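Local coordinates for protein starch synthase I (PDB 4HLN) that belongs to the starch synthase family, whose members are built from two Rossmann-like domains in the manner of GT-B glycosyltransferases, at residues Val276-Ala281 with Val352-Arg357; Arg294-Ile299 with Gln620-Ala625; Ala303-Glu308 with Leu326-Pro331; Asn346-Ala351 with Gln376-Leu381. All coordinates share one frame; numbering follows the deposited sequence.

Contact 1: residues Val276-Ala281 with Val352-Arg357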
loop_
_atom_site.group_PDB
_atom_site.type_symbol
_atom_site.label_atom_id
_atom_site.label_comp_id
_atom_site.label_asym_id
_atom_site.label_seq_id
_atom_site.Cartn_x
_atom_site.Cartn_y
_atom_site.Cartn_z
ATOM N N VAL A 276 4.711 -2.691 -19.172
ATOM C CA VAL A 276 3.434 -2.912 -19.831
ATOM C C VAL A 276 2.894 -1.652 -20.541
ATOM O O VAL A 276 2.568 -1.698 -21.722
ATOM C CB VAL A 276 2.400 -3.459 -18.823
ATOM C CG1 VAL A 276 0.985 -3.292 -19.347
ATOM C CG2 VAL A 276 2.714 -4.907 -18.498
ATOM N N PRO A 277 2.797 -0.524 -19.816
ATOM C CA PRO A 277 2.302 0.713 -20.425
ATOM C C PRO A 277 3.202 1.198 -21.538
ATOM O O PRO A 277 2.749 1.925 -22.435
ATOM C CB PRO A 277 2.320 1.719 -19.277
ATOM C CG PRO A 277 3.126 1.095 -18.204
ATOM C CD PRO A 277 3.073 -0.369 -18.378
ATOM N N VAL A 278 4.467 0.803 -21.496
ATOM C CA VAL A 278 5.370 1.174 -22.586
ATOM C C VAL A 278 5.030 0.338 -23.817
ATOM O O VAL A 278 4.911 0.856 -24.914
ATOM C CB VAL A 278 6.865 1.002 -22.204
ATOM C CG1 VAL A 278 7.768 1.597 -23.280
ATOM C CG2 VAL A 278 7.149 1.651 -20.864
ATOM N N LEU A 279 4.860 -0.962 -23.615
ATOM C CA LEU A 279 4.462 -1.864 -24.681
ATOM C C LEU A 279 3.188 -1.382 -25.359
ATOM O O LEU A 279 3.130 -1.276 -26.594
ATOM C CB LEU A 279 4.282 -3.285 -24.140
ATOM C CG LEU A 279 5.623 -3.913 -23.754
ATOM C CD1 LEU A 279 5.465 -5.319 -23.168
ATOM C CD2 LEU A 279 6.590 -3.893 -24.960
ATOM N N LEU A 280 2.166 -1.090 -24.560
ATOM C CA LEU A 280 0.911 -0.618 -25.131
ATOM C C LEU A 280 1.184 0.530 -26.094
ATOM O O LEU A 280 0.720 0.532 -27.234
ATOM C CB LEU A 280 -0.033 -0.153 -24.035
ATOM C CG LEU A 280 -0.482 -1.259 -23.091
ATOM C CD1 LEU A 280 -1.363 -0.690 -22.005
ATOM C CD2 LEU A 280 -1.195 -2.347 -23.860
ATOM N N ALA A 281 1.973 1.489 -25.627
ATOM C CA ALA A 281 2.256 2.695 -26.386
ATOM C C ALA A 281 3.195 2.483 -27.587
ATOM O O ALA A 281 3.083 3.166 -28.609
ATOM C CB ALA A 281 2.804 3.755 -25.459
ATOM N N VAL A 352 6.104 5.701 -15.359
ATOM C CA VAL A 352 5.663 6.994 -14.853
ATOM C C VAL A 352 5.455 7.912 -16.034
ATOM O O VAL A 352 4.546 8.750 -16.068
ATOM C CB VAL A 352 6.702 7.610 -13.912
ATOM C CG1 VAL A 352 6.568 9.111 -13.905
ATOM C CG2 VAL A 352 6.548 7.048 -12.514
ATOM N N VAL A 353 6.304 7.715 -17.027
ATOM C CA VAL A 353 6.263 8.524 -18.216
ATOM C C VAL A 353 5.091 8.181 -19.149
ATOM O O VAL A 353 4.600 9.058 -19.828
ATOM C CB VAL A 353 7.619 8.457 -18.938
ATOM C CG1 VAL A 353 7.454 8.555 -20.440
ATOM C CG2 VAL A 353 8.533 9.541 -18.405
ATOM N N THR A 354 4.625 6.932 -19.151
ATOM C CA THR A 354 3.631 6.469 -20.133
ATOM C C THR A 354 2.269 6.025 -19.583
ATOM O O THR A 354 1.324 5.844 -20.341
ATOM C CB THR A 354 4.175 5.283 -20.945
ATOM O OG1 THR A 354 4.587 4.237 -20.045
ATOM C CG2 THR A 354 5.346 5.723 -21.794
ATOM N N ALA A 355 2.165 5.818 -18.281
ATOM C CA ALA A 355 0.910 5.347 -17.707
ATOM C C ALA A 355 -0.122 6.434 -17.859
ATOM O O ALA A 355 0.220 7.577 -18.121
ATOM C CB ALA A 355 1.087 5.005 -16.240
ATOM N N ASP A 356 -1.388 6.091 -17.668
ATOM C CA ASP A 356 -2.443 7.087 -17.812
ATOM C C ASP A 356 -2.788 7.755 -16.488
ATOM O O ASP A 356 -2.860 8.978 -16.412
ATOM C CB ASP A 356 -3.656 6.472 -18.504
ATOM C CG ASP A 356 -3.318 5.977 -19.905
ATOM O OD1 ASP A 356 -2.646 6.729 -20.650
ATOM O OD2 ASP A 356 -3.680 4.830 -20.249
ATOM N N ARG A 357 -2.980 6.947 -15.452
ATOM C CA ARG A 357 -3.113 7.451 -14.095
ATOM C C ARG A 357 -2.015 6.836 -13.223
ATOM O O ARG A 357 -1.434 5.823 -13.588
ATOM C CB ARG A 357 -4.484 7.089 -13.508
ATOM C CG ARG A 357 -5.697 7.537 -14.304
ATOM C CD ARG A 357 -5.877 9.021 -14.309
ATOM N NE ARG A 357 -5.923 9.593 -12.970
ATOM C CZ ARG A 357 -6.345 10.829 -12.711
ATOM N NH1 ARG A 357 -6.777 11.603 -13.712
ATOM N NH2 ARG A 357 -6.344 11.283 -11.456
HETATM O O HOH W 1 0.454 3.271 -22.248
#

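Contact 2: residues Arg294-Ile299 with Gln620-Ala625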
loop_
_atom_site.group_PDB
_atom_site.type_symbol
_atom_site.label_atom_id
_atom_site.label_comp_id
_atom_site.label_asym_id
_atom_site.label_seq_id
_atom_site.Cartn_x
_atom_site.Cartn_y
_atom_site.Cartn_z
ATOM N N ARG A 294 -6.496 1.629 -21.175
ATOM C CA ARG A 294 -5.724 2.575 -20.397
ATOM C C ARG A 294 -4.901 1.789 -19.390
ATOM O O ARG A 294 -5.048 0.570 -19.273
ATOM C CB ARG A 294 -6.658 3.552 -19.685
ATOM C CG ARG A 294 -7.570 4.353 -20.618
ATOM C CD ARG A 294 -6.746 5.299 -21.469
ATOM N NE ARG A 294 -7.574 6.256 -22.178
ATOM C CZ ARG A 294 -7.963 6.121 -23.443
ATOM N NH1 ARG A 294 -7.604 5.057 -24.153
ATOM N NH2 ARG A 294 -8.718 7.058 -23.993
ATOM N N SER A 295 -4.032 2.477 -18.662
ATOM C CA SER A 295 -3.253 1.818 -17.613
ATOM C C SER A 295 -3.029 2.684 -16.383
ATOM O O SER A 295 -2.899 3.907 -16.466
ATOM C CB SER A 295 -1.911 1.328 -18.149
ATOM O OG SER A 295 -1.147 2.411 -18.639
ATOM N N THR A 296 -2.979 2.021 -15.236
ATOM C CA THR A 296 -2.736 2.683 -13.971
ATOM C C THR A 296 -1.510 2.091 -13.313
ATOM O O THR A 296 -1.419 0.886 -13.088
ATOM C CB THR A 296 -3.928 2.514 -13.029
ATOM O OG1 THR A 296 -5.093 3.068 -13.651
ATOM C CG2 THR A 296 -3.659 3.201 -11.659
ATOM N N LEU A 297 -0.558 2.948 -13.004
ATOM C CA LEU A 297 0.627 2.503 -12.319
ATOM C C LEU A 297 0.377 2.600 -10.814
ATOM O O LEU A 297 -0.018 3.654 -10.312
ATOM C CB LEU A 297 1.828 3.345 -12.754
ATOM C CG LEU A 297 3.104 3.115 -11.948
ATOM C CD1 LEU A 297 3.595 1.666 -12.096
ATOM C CD2 LEU A 297 4.154 4.122 -12.391
ATOM N N VAL A 298 0.571 1.484 -10.113
ATOM C CA VAL A 298 0.503 1.451 -8.657
ATOM C C VAL A 298 1.905 1.313 -8.083
ATOM O O VAL A 298 2.631 0.357 -8.389
ATOM C CB VAL A 298 -0.314 0.267 -8.120
ATOM C CG1 VAL A 298 -0.282 0.298 -6.599
ATOM C CG2 VAL A 298 -1.744 0.292 -8.643
ATOM N N ILE A 299 2.273 2.269 -7.238
ATOM C CA ILE A 299 3.617 2.342 -6.709
ATOM C C ILE A 299 3.584 2.134 -5.209
ATOM O O ILE A 299 3.161 3.022 -4.459
ATOM C CB ILE A 299 4.235 3.720 -6.974
ATOM C CG1 ILE A 299 4.246 4.036 -8.462
ATOM C CG2 ILE A 299 5.640 3.791 -6.426
ATOM C CD1 ILE A 299 5.002 5.308 -8.786
ATOM N N GLN A 620 -13.479 5.374 -9.778
ATOM C CA GLN A 620 -13.473 6.766 -10.183
ATOM C C GLN A 620 -12.241 7.038 -11.038
ATOM O O GLN A 620 -12.325 7.535 -12.165
ATOM C CB GLN A 620 -13.466 7.649 -8.930
ATOM C CG GLN A 620 -13.321 9.131 -9.198
ATOM C CD GLN A 620 -14.536 9.717 -9.912
ATOM O OE1 GLN A 620 -15.361 10.395 -9.292
ATOM N NE2 GLN A 620 -14.651 9.457 -11.221
ATOM N N ILE A 621 -11.093 6.675 -10.490
ATOM C CA ILE A 621 -9.828 6.853 -11.168
ATOM C C ILE A 621 -9.860 6.287 -12.579
ATOM O O ILE A 621 -9.531 6.990 -13.528
ATOM C CB ILE A 621 -8.685 6.249 -10.324
ATOM C CG1 ILE A 621 -8.433 7.140 -9.109
ATOM C CG2 ILE A 621 -7.406 6.076 -11.137
ATOM C CD1 ILE A 621 -7.536 6.504 -8.086
ATOM N N PHE A 622 -10.272 5.032 -12.720
ATOM C CA PHE A 622 -10.363 4.401 -14.044
ATOM C C PHE A 622 -11.262 5.162 -14.978
ATOM O O PHE A 622 -11.023 5.188 -16.176
ATOM C CB PHE A 622 -10.878 2.968 -13.955
ATOM C CG PHE A 622 -10.075 2.100 -13.041
ATOM C CD1 PHE A 622 -8.751 2.406 -12.766
ATOM C CD2 PHE A 622 -10.642 0.992 -12.444
ATOM C CE1 PHE A 622 -8.004 1.617 -11.915
ATOM C CE2 PHE A 622 -9.907 0.201 -11.588
ATOM C CZ PHE A 622 -8.585 0.509 -11.322
ATOM N N GLU A 623 -12.311 5.769 -14.438
ATOM C CA GLU A 623 -13.220 6.520 -15.289
ATOM C C GLU A 623 -12.541 7.744 -15.877
ATOM O O GLU A 623 -12.612 7.979 -17.098
ATOM C CB GLU A 623 -14.517 6.858 -14.563
ATOM C CG GLU A 623 -15.432 5.631 -14.489
ATOM C CD GLU A 623 -15.507 4.860 -15.829
ATOM O OE1 GLU A 623 -15.583 5.510 -16.903
ATOM O OE2 GLU A 623 -15.481 3.605 -15.810
ATOM N N TRP A 624 -11.852 8.495 -15.020
ATOM C CA TRP A 624 -10.987 9.560 -15.496
ATOM C C TRP A 624 -10.019 9.078 -16.580
ATOM O O TRP A 624 -9.813 9.770 -17.571
ATOM C CB TRP A 624 -10.195 10.132 -14.353
ATOM C CG TRP A 624 -11.025 10.843 -13.392
ATOM C CD1 TRP A 624 -12.208 11.475 -13.638
ATOM C CD2 TRP A 624 -10.756 11.009 -12.003
ATOM N NE1 TRP A 624 -12.692 12.034 -12.480
ATOM C CE2 TRP A 624 -11.817 11.762 -11.460
ATOM C CE3 TRP A 624 -9.722 10.597 -11.165
ATOM C CZ2 TRP A 624 -11.866 12.115 -10.114
ATOM C CZ3 TRP A 624 -9.774 10.945 -9.825
ATOM C CH2 TRP A 624 -10.840 11.694 -9.314
ATOM N N ALA A 625 -9.433 7.897 -16.402
ATOM C CA ALA A 625 -8.453 7.423 -17.369
ATOM C C ALA A 625 -9.093 7.183 -18.715
ATOM O O ALA A 625 -8.523 7.535 -19.754
ATOM C CB ALA A 625 -7.764 6.163 -16.887
#

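Contact 3: residues Ala303-Glu308 with Leu326-Pro331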
loop_
_atom_site.group_PDB
_atom_site.type_symbol
_atom_site.label_atom_id
_atom_site.label_comp_id
_atom_site.label_asym_id
_atom_site.label_seq_id
_atom_site.Cartn_x
_atom_site.Cartn_y
_atom_site.Cartn_z
ATOM N N ALA A 303 12.106 2.592 -3.767
ATOM C CA ALA A 303 13.466 2.088 -3.625
ATOM C C ALA A 303 13.912 1.283 -4.834
ATOM O O ALA A 303 15.029 1.447 -5.314
ATOM C CB ALA A 303 13.563 1.224 -2.384
ATOM N N HIS A 304 13.034 0.394 -5.304
ATOM C CA HIS A 304 13.354 -0.520 -6.401
ATOM C C HIS A 304 12.662 -0.131 -7.686
ATOM O O HIS A 304 11.473 -0.369 -7.863
ATOM C CB HIS A 304 13.007 -1.950 -6.016
ATOM C CG HIS A 304 13.470 -2.305 -4.647
ATOM N ND1 HIS A 304 12.701 -2.084 -3.527
ATOM C CD2 HIS A 304 14.652 -2.797 -4.207
ATOM C CE1 HIS A 304 13.377 -2.458 -2.454
ATOM N NE2 HIS A 304 14.561 -2.893 -2.841
ATOM N N GLN A 305 13.442 0.444 -8.590
ATOM C CA GLN A 305 12.913 1.072 -9.780
ATOM C C GLN A 305 13.185 0.254 -11.025
ATOM O O GLN A 305 12.828 0.650 -12.126
ATOM C CB GLN A 305 13.506 2.464 -9.894
ATOM C CG GLN A 305 13.239 3.281 -8.644
ATOM C CD GLN A 305 13.726 4.716 -8.737
ATOM O OE1 GLN A 305 14.209 5.164 -9.778
ATOM N NE2 GLN A 305 13.584 5.452 -7.646
ATOM N N GLY A 306 13.787 -0.911 -10.840
ATOM C CA GLY A 306 14.124 -1.770 -11.957
ATOM C C GLY A 306 15.162 -1.109 -12.842
ATOM O O GLY A 306 14.917 -0.835 -14.015
ATOM N N VAL A 307 16.332 -0.850 -12.265
ATOM C CA VAL A 307 17.390 -0.140 -12.958
ATOM C C VAL A 307 18.531 -1.046 -13.391
ATOM O O VAL A 307 19.003 -1.907 -12.629
ATOM C CB VAL A 307 17.924 1.027 -12.118
ATOM C CG1 VAL A 307 19.168 1.617 -12.762
ATOM C CG2 VAL A 307 16.837 2.086 -11.960
ATOM N N GLU A 308 18.949 -0.843 -14.638
ATOM C CA GLU A 308 20.027 -1.603 -15.241
ATOM C C GLU A 308 20.740 -0.659 -16.183
ATOM O O GLU A 308 20.222 0.413 -16.501
ATOM C CB GLU A 308 19.495 -2.852 -15.980
ATOM C CG GLU A 308 19.064 -4.040 -15.072
ATOM C CD GLU A 308 20.231 -4.879 -14.468
ATOM O OE1 GLU A 308 21.351 -4.883 -15.031
ATOM O OE2 GLU A 308 20.015 -5.558 -13.432
ATOM N N LEU A 326 12.638 5.181 -21.348
ATOM C CA LEU A 326 13.318 4.391 -20.344
ATOM C C LEU A 326 14.649 4.995 -19.922
ATOM O O LEU A 326 15.236 4.553 -18.953
ATOM C CB LEU A 326 13.555 2.980 -20.858
ATOM C CG LEU A 326 12.409 2.013 -20.611
ATOM C CD1 LEU A 326 11.181 2.538 -21.287
ATOM C CD2 LEU A 326 12.789 0.710 -21.212
ATOM N N GLU A 327 15.112 5.997 -20.658
ATOM C CA GLU A 327 16.400 6.587 -20.404
ATOM C C GLU A 327 16.453 7.231 -19.025
ATOM O O GLU A 327 15.541 7.960 -18.629
ATOM C CB GLU A 327 16.687 7.642 -21.449
ATOM C CG GLU A 327 18.031 8.289 -21.261
ATOM C CD GLU A 327 18.232 9.451 -22.200
ATOM O OE1 GLU A 327 17.214 9.966 -22.729
ATOM O OE2 GLU A 327 19.405 9.837 -22.408
ATOM N N TRP A 328 17.541 6.977 -18.309
ATOM C CA TRP A 328 17.730 7.525 -16.980
ATOM C C TRP A 328 19.226 7.751 -16.746
ATOM O O TRP A 328 20.021 6.805 -16.720
ATOM C CB TRP A 328 17.205 6.528 -15.984
ATOM C CG TRP A 328 16.942 7.038 -14.621
ATOM C CD1 TRP A 328 17.475 6.560 -13.448
ATOM C CD2 TRP A 328 16.030 8.074 -14.255
ATOM N NE1 TRP A 328 16.952 7.241 -12.382
ATOM C CE2 TRP A 328 16.060 8.176 -12.847
ATOM C CE3 TRP A 328 15.183 8.921 -14.978
ATOM C CZ2 TRP A 328 15.286 9.102 -12.150
ATOM C CZ3 TRP A 328 14.413 9.840 -14.285
ATOM C CH2 TRP A 328 14.475 9.926 -12.885
ATOM N N VAL A 329 19.616 9.008 -16.603
ATOM C CA VAL A 329 21.005 9.329 -16.297
ATOM C C VAL A 329 21.209 9.759 -14.850
ATOM O O VAL A 329 20.575 10.705 -14.370
ATOM C CB VAL A 329 21.520 10.451 -17.188
ATOM C CG1 VAL A 329 22.952 10.791 -16.803
ATOM C CG2 VAL A 329 21.418 10.037 -18.661
ATOM N N PHE A 330 22.101 9.070 -14.147
ATOM C CA PHE A 330 22.400 9.465 -12.771
ATOM C C PHE A 330 23.273 10.710 -12.684
ATOM O O PHE A 330 24.216 10.900 -13.475
ATOM C CB PHE A 330 22.998 8.314 -11.980
ATOM C CG PHE A 330 22.017 7.213 -11.695
ATOM C CD1 PHE A 330 21.193 7.273 -10.582
ATOM C CD2 PHE A 330 21.897 6.127 -12.554
ATOM C CE1 PHE A 330 20.281 6.254 -10.317
ATOM C CE2 PHE A 330 20.992 5.112 -12.291
ATOM C CZ PHE A 330 20.182 5.176 -11.172
ATOM N N PRO A 331 22.941 11.578 -11.721
ATOM C CA PRO A 331 23.698 12.810 -11.476
ATOM C C PRO A 331 25.141 12.469 -11.088
ATOM O O PRO A 331 25.419 11.358 -10.610
ATOM C CB PRO A 331 22.946 13.466 -10.309
ATOM C CG PRO A 331 22.184 12.323 -9.632
ATOM C CD PRO A 331 21.890 11.327 -10.712
#

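Contact 4: residues Asn346-Ala351 with Gln376-Leu381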
loop_
_atom_site.group_PDB
_atom_site.type_symbol
_atom_site.label_atom_id
_atom_site.label_comp_id
_atom_site.label_asym_id
_atom_site.label_seq_id
_atom_site.Cartn_x
_atom_site.Cartn_y
_atom_site.Cartn_z
ATOM N N ASN A 346 15.295 2.590 -16.731
ATOM C CA ASN A 346 14.572 2.615 -15.482
ATOM C C ASN A 346 13.107 2.240 -15.708
ATOM O O ASN A 346 12.287 3.081 -16.059
ATOM C CB ASN A 346 14.702 4.010 -14.861
ATOM C CG ASN A 346 14.060 4.107 -13.483
ATOM O OD1 ASN A 346 13.058 3.445 -13.202
ATOM N ND2 ASN A 346 14.626 4.957 -12.622
ATOM N N PHE A 347 12.791 0.970 -15.483
ATOM C CA PHE A 347 11.436 0.467 -15.642
ATOM C C PHE A 347 10.348 1.351 -15.062
ATOM O O PHE A 347 9.433 1.760 -15.786
ATOM C CB PHE A 347 11.297 -0.956 -15.102
ATOM C CG PHE A 347 11.666 -2.025 -16.104
ATOM C CD1 PHE A 347 12.672 -1.803 -17.044
ATOM C CD2 PHE A 347 11.002 -3.247 -16.113
ATOM C CE1 PHE A 347 13.023 -2.785 -17.954
ATOM C CE2 PHE A 347 11.341 -4.233 -17.021
ATOM C CZ PHE A 347 12.358 -4.001 -17.945
ATOM N N LEU A 348 10.426 1.615 -13.761
ATOM C CA LEU A 348 9.408 2.405 -13.078
ATOM C C LEU A 348 9.283 3.771 -13.730
ATOM O O LEU A 348 8.174 4.250 -13.989
ATOM C CB LEU A 348 9.769 2.561 -11.605
ATOM C CG LEU A 348 8.631 3.005 -10.697
ATOM C CD1 LEU A 348 7.566 1.954 -10.749
ATOM C CD2 LEU A 348 9.114 3.164 -9.270
ATOM N N LYS A 349 10.432 4.392 -14.002
ATOM C CA LYS A 349 10.458 5.668 -14.688
ATOM C C LYS A 349 9.689 5.595 -16.016
ATOM O O LYS A 349 8.910 6.486 -16.342
ATOM C CB LYS A 349 11.905 6.096 -14.926
ATOM C CG LYS A 349 12.069 7.456 -15.583
ATOM C CD LYS A 349 12.189 7.353 -17.099
ATOM C CE LYS A 349 12.505 8.716 -17.742
ATOM N NZ LYS A 349 12.740 8.630 -19.221
ATOM N N GLY A 350 9.932 4.530 -16.774
ATOM C CA GLY A 350 9.273 4.290 -18.045
ATOM C C GLY A 350 7.760 4.278 -17.940
ATOM O O GLY A 350 7.062 4.840 -18.789
ATOM N N ALA A 351 7.257 3.645 -16.886
ATOM C CA ALA A 351 5.826 3.630 -16.614
ATOM C C ALA A 351 5.323 4.994 -16.170
ATOM O O ALA A 351 4.233 5.396 -16.541
ATOM C CB ALA A 351 5.501 2.604 -15.552
ATOM N N GLN A 376 15.657 12.700 -6.001
ATOM C CA GLN A 376 15.070 13.920 -6.516
ATOM C C GLN A 376 14.627 13.810 -7.972
ATOM O O GLN A 376 13.638 14.433 -8.366
ATOM C CB GLN A 376 16.052 15.063 -6.362
ATOM C CG GLN A 376 15.439 16.420 -6.556
ATOM C CD GLN A 376 16.459 17.526 -6.387
ATOM O OE1 GLN A 376 16.782 18.233 -7.348
ATOM N NE2 GLN A 376 16.980 17.682 -5.160
ATOM N N GLY A 377 15.359 13.035 -8.770
ATOM C CA GLY A 377 15.065 12.925 -10.192
ATOM C C GLY A 377 13.657 12.389 -10.380
ATOM O O GLY A 377 12.821 12.962 -11.091
ATOM N N LEU A 378 13.390 11.279 -9.709
ATOM C CA LEU A 378 12.099 10.643 -9.800
ATOM C C LEU A 378 11.007 11.541 -9.236
ATOM O O LEU A 378 9.903 11.578 -9.753
ATOM C CB LEU A 378 12.111 9.310 -9.049
ATOM C CG LEU A 378 10.869 8.449 -9.324
ATOM C CD1 LEU A 378 10.702 8.205 -10.820
ATOM C CD2 LEU A 378 10.940 7.134 -8.581
ATOM N N ASN A 379 11.313 12.257 -8.165
ATOM C CA ASN A 379 10.318 13.108 -7.537
ATOM C C ASN A 379 9.820 14.219 -8.472
ATOM O O ASN A 379 8.623 14.497 -8.551
ATOM C CB ASN A 379 10.867 13.690 -6.244
ATOM C CG ASN A 379 9.775 14.165 -5.313
ATOM O OD1 ASN A 379 8.623 14.330 -5.719
ATOM N ND2 ASN A 379 10.130 14.387 -4.050
ATOM N N GLU A 380 10.735 14.853 -9.186
ATOM C CA GLU A 380 10.346 15.890 -10.121
ATOM C C GLU A 380 9.519 15.313 -11.265
ATOM O O GLU A 380 8.578 15.937 -11.759
ATOM C CB GLU A 380 11.580 16.627 -10.631
ATOM C CG GLU A 380 12.038 17.709 -9.674
ATOM C CD GLU A 380 13.544 17.874 -9.653
ATOM O OE1 GLU A 380 14.035 18.704 -8.853
ATOM O OE2 GLU A 380 14.232 17.173 -10.429
ATOM N N LEU A 381 9.868 14.101 -11.667
ATOM C CA LEU A 381 9.127 13.397 -12.699
ATOM C C LEU A 381 7.682 13.178 -12.261
ATOM O O LEU A 381 6.752 13.534 -12.969
ATOM C CB LEU A 381 9.789 12.058 -12.968
ATOM C CG LEU A 381 9.488 11.487 -14.340
ATOM C CD1 LEU A 381 9.813 12.528 -15.389
ATOM C CD2 LEU A 381 10.309 10.241 -14.547
#

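Contact 1: residues Val276-Ala281 with Val352-Arg357
Thr-354, at the end of helix 347-354, is set against the first turn of helix 276-284, where Pro-277 and Val-278 receive it. Its CA-CB bond heads for that turn, and CB lies 3.9 Å from Pro-277 O. One atom further out, OG1 is in van der Waals contact with three side-chain carbons: it is 3.5 Å from Pro-277 CB, a little farther from CG of the same ring, and 3.7 Å from Val-278 CG2. The first torsion (chi1 55°) puts the hydroxyl between the backbone N and the carbonyl carbon, from where OG1 both faces Pro-277 and reaches back to Gly-350 O, one turn earlier in its own helix, for a hydrogen bond. It is therefore not left without a polar partner among these carbons. The Thr-354 and Pro-277 side chains meet at about a right angle.

Both helices lead into parallel strands of the Rossmann-like mixed sheet, helix 276-284 into strand 294-299 and helix 347-354 into the adjoining strand 357-360, so the contact brings the start of one helix to the end of the other beside neighbouring strands. Pro-277 also rests on Ser-295 and Ala-355 on Leu-297, which seats both segments on one strand.

Ala-355 is where the chain leaves helical geometry, and its CA comes within 4.2 Å of Pro-277 CB. A water lies between two carbonyls, 2.7 Å from Pro-277 O and with a weak link of 3.3 Å to Thr-354 O; other acceptors compete for its two protons, so both links need not exist at once. The carbonyls of Val-352 and Ala-355 both accept from Arg-385 NH1.

Contact 2: residues Arg294-Ile299 with Gln620-Ala625
The C-terminal helix 611-627 comes back to the N-terminal Rossmann-like domain and lies over its central sheet, meeting strand 294-299 through Phe-622 and Ala-625. The two ends of the contact differ in chemistry. At Ala-625 the methyl group packs on the aliphatic root of Arg-294, CB to CB at 4.0 Å. The arginine chain then bends at its second torsion (chi2 -67°) and wraps the last carbonyl of the segment: CG is 3.4 Å and CD 3.3 Å from Ala-625 O, and NE donates to the same oxygen at 2.9 Å. That hydrogen bond is far from straight, with an N-H...O angle of 137°. The donor stands above the carbonyl plane and not on a lone pair, and the oxygen is tilted slightly from the guanidinium plane.

Beyond NE, the other nitrogens are held as well, NH2 by Asp-628 O and NH1 by Arg-291 O. Three carbonyls thus grip the guanidinium group, which should restrain its rotation, and its positive charge, close to the C-terminal end of a helix, probably suits the helix dipole.

Two residues along the strand, Thr-296 meets Phe-622 at about a right angle. The hydroxyl OG1 lies at the ring edge, near its plane, 3.7 Å from CE1 and 3.8 Å from CD1. Met-265 of the adjacent strand 264-269 touches Arg-294, Thr-296 and Ala-625. A final helix that crosses over from the second domain to pack on the first is characteristic of the GT-B fold.

Contact 3: residues Ala303-Glu308 with Leu326-Pro331
Val-307 and Trp-328 are the closest backbone positions, with their CA atoms 8.7 Å apart; no hydrogen bond joins the two segments, because strand 343-346 runs between them and is antiparallel to both. The gap is bridged by side chains. Val-307 and Phe-330 reach for each other from opposite directions, and CG1 of the valine arrives in the plane of the phenylalanine ring at its edge, 4.0 Å from both CE2 and CZ. With CG1 anti to the backbone N (chi1 171°), it is this methyl that points to the ring edge. The ring takes a second neighbour over one face, where Trp-328 CD1 sits 3.8 Å above the plane and offset toward the rim. Val-307 and Phe-330 also both touch Ala-344 of the middle strand.

Gln-305 is the other point of approach. Its OE1 comes to 4.3 Å from Trp-328 NE1, obliquely to the indole. The amide is anchored at both ends: NE2 donates to Leu-302 O and Gly-374 O, while OE1 accepts from Asn-346 ND2. These bonds set its orientation and leave the tryptophan as a packing neighbour.

None of the touching residues is fully buried, in keeping with a place at the protein surface. Reaching from the two outer strands and the loop residues beside them, the contact spans the middle strand of a three-stranded antiparallel sheet, order 307-309, 343-346, 327-329, separate from the large mixed sheet of the Rossmann-like domain.

Contact 4: residues Asn346-Ala351 with Gln376-Leu381
Lys-349 and Leu-381 make the nearest approach between the two helices, the aliphatic part of the lysine crossing the leucine at about a right angle. One methyl, Leu-381 CD2, does the touching: it is 3.5 Å from Lys-349 CG and 4.2 Å from CE. The CA-CB bond of Leu-381 points across, and CG anti to the backbone N (chi1 -157°) helps bring CD2 to the lysine. The lysine leaves its helix with CG likewise anti, then turns sharply at the second torsion (chi2 -94°) before running extended to its tip. That bend takes the methylenes across the leucine methyl and carries NZ on to Glu-327 O, which accepts a hydrogen bond, with a weaker one to Ala-325 O. A charged end is thus held by backbone carbonyls while its stem serves as an apolar surface.

Next to Lys-349 in the chain, Leu-348 meets Leu-378, a turn before Leu-381, through their CD2 methyls at 4.4 Å, a loose apolar touch. In both leucines the same first torsion, together with a second near +60°, brings CD2 across although neither CA-CB bond aims there.

Asn-346 caps helix 347-354: its OD1 accepts from Lys-349 N at 2.9 Å along an almost straight N-H...O line (171°).

Around the pair, Trp-328 of strand 327-329 touches both Lys-349 and Leu-381, Phe-347 turns to helix 235-252 and Trp-271, and Asn-379 joins helix 376-384 to helix 367-374 by a hydrogen bond to Thr-371 OG1.

How the contacts relate
Contacts 1, 2 and 4 are buried, whereas contact 3 lies at the surface. Helix 347-354 serves contact 4 with its first turn and contact 1 with its last, and Val-352 of contact 1 packs on Leu-381 of contact 4. Strand 294-299 ties contact 2 to contact 1, since Asp-356 OD2 accepts from Ser-295 N; Leu-297 of the same strand packs on Ala-351 and Leu-348 of contact 4. Contacts 3 and 4 are close neighbours, joined where Asn-346 ends a strand and caps a helix. Contact 2 alone has a direct hydrogen bond between its segments; contact 1 has at most a weak water bridge, and contacts 3 and 4 rely on packing.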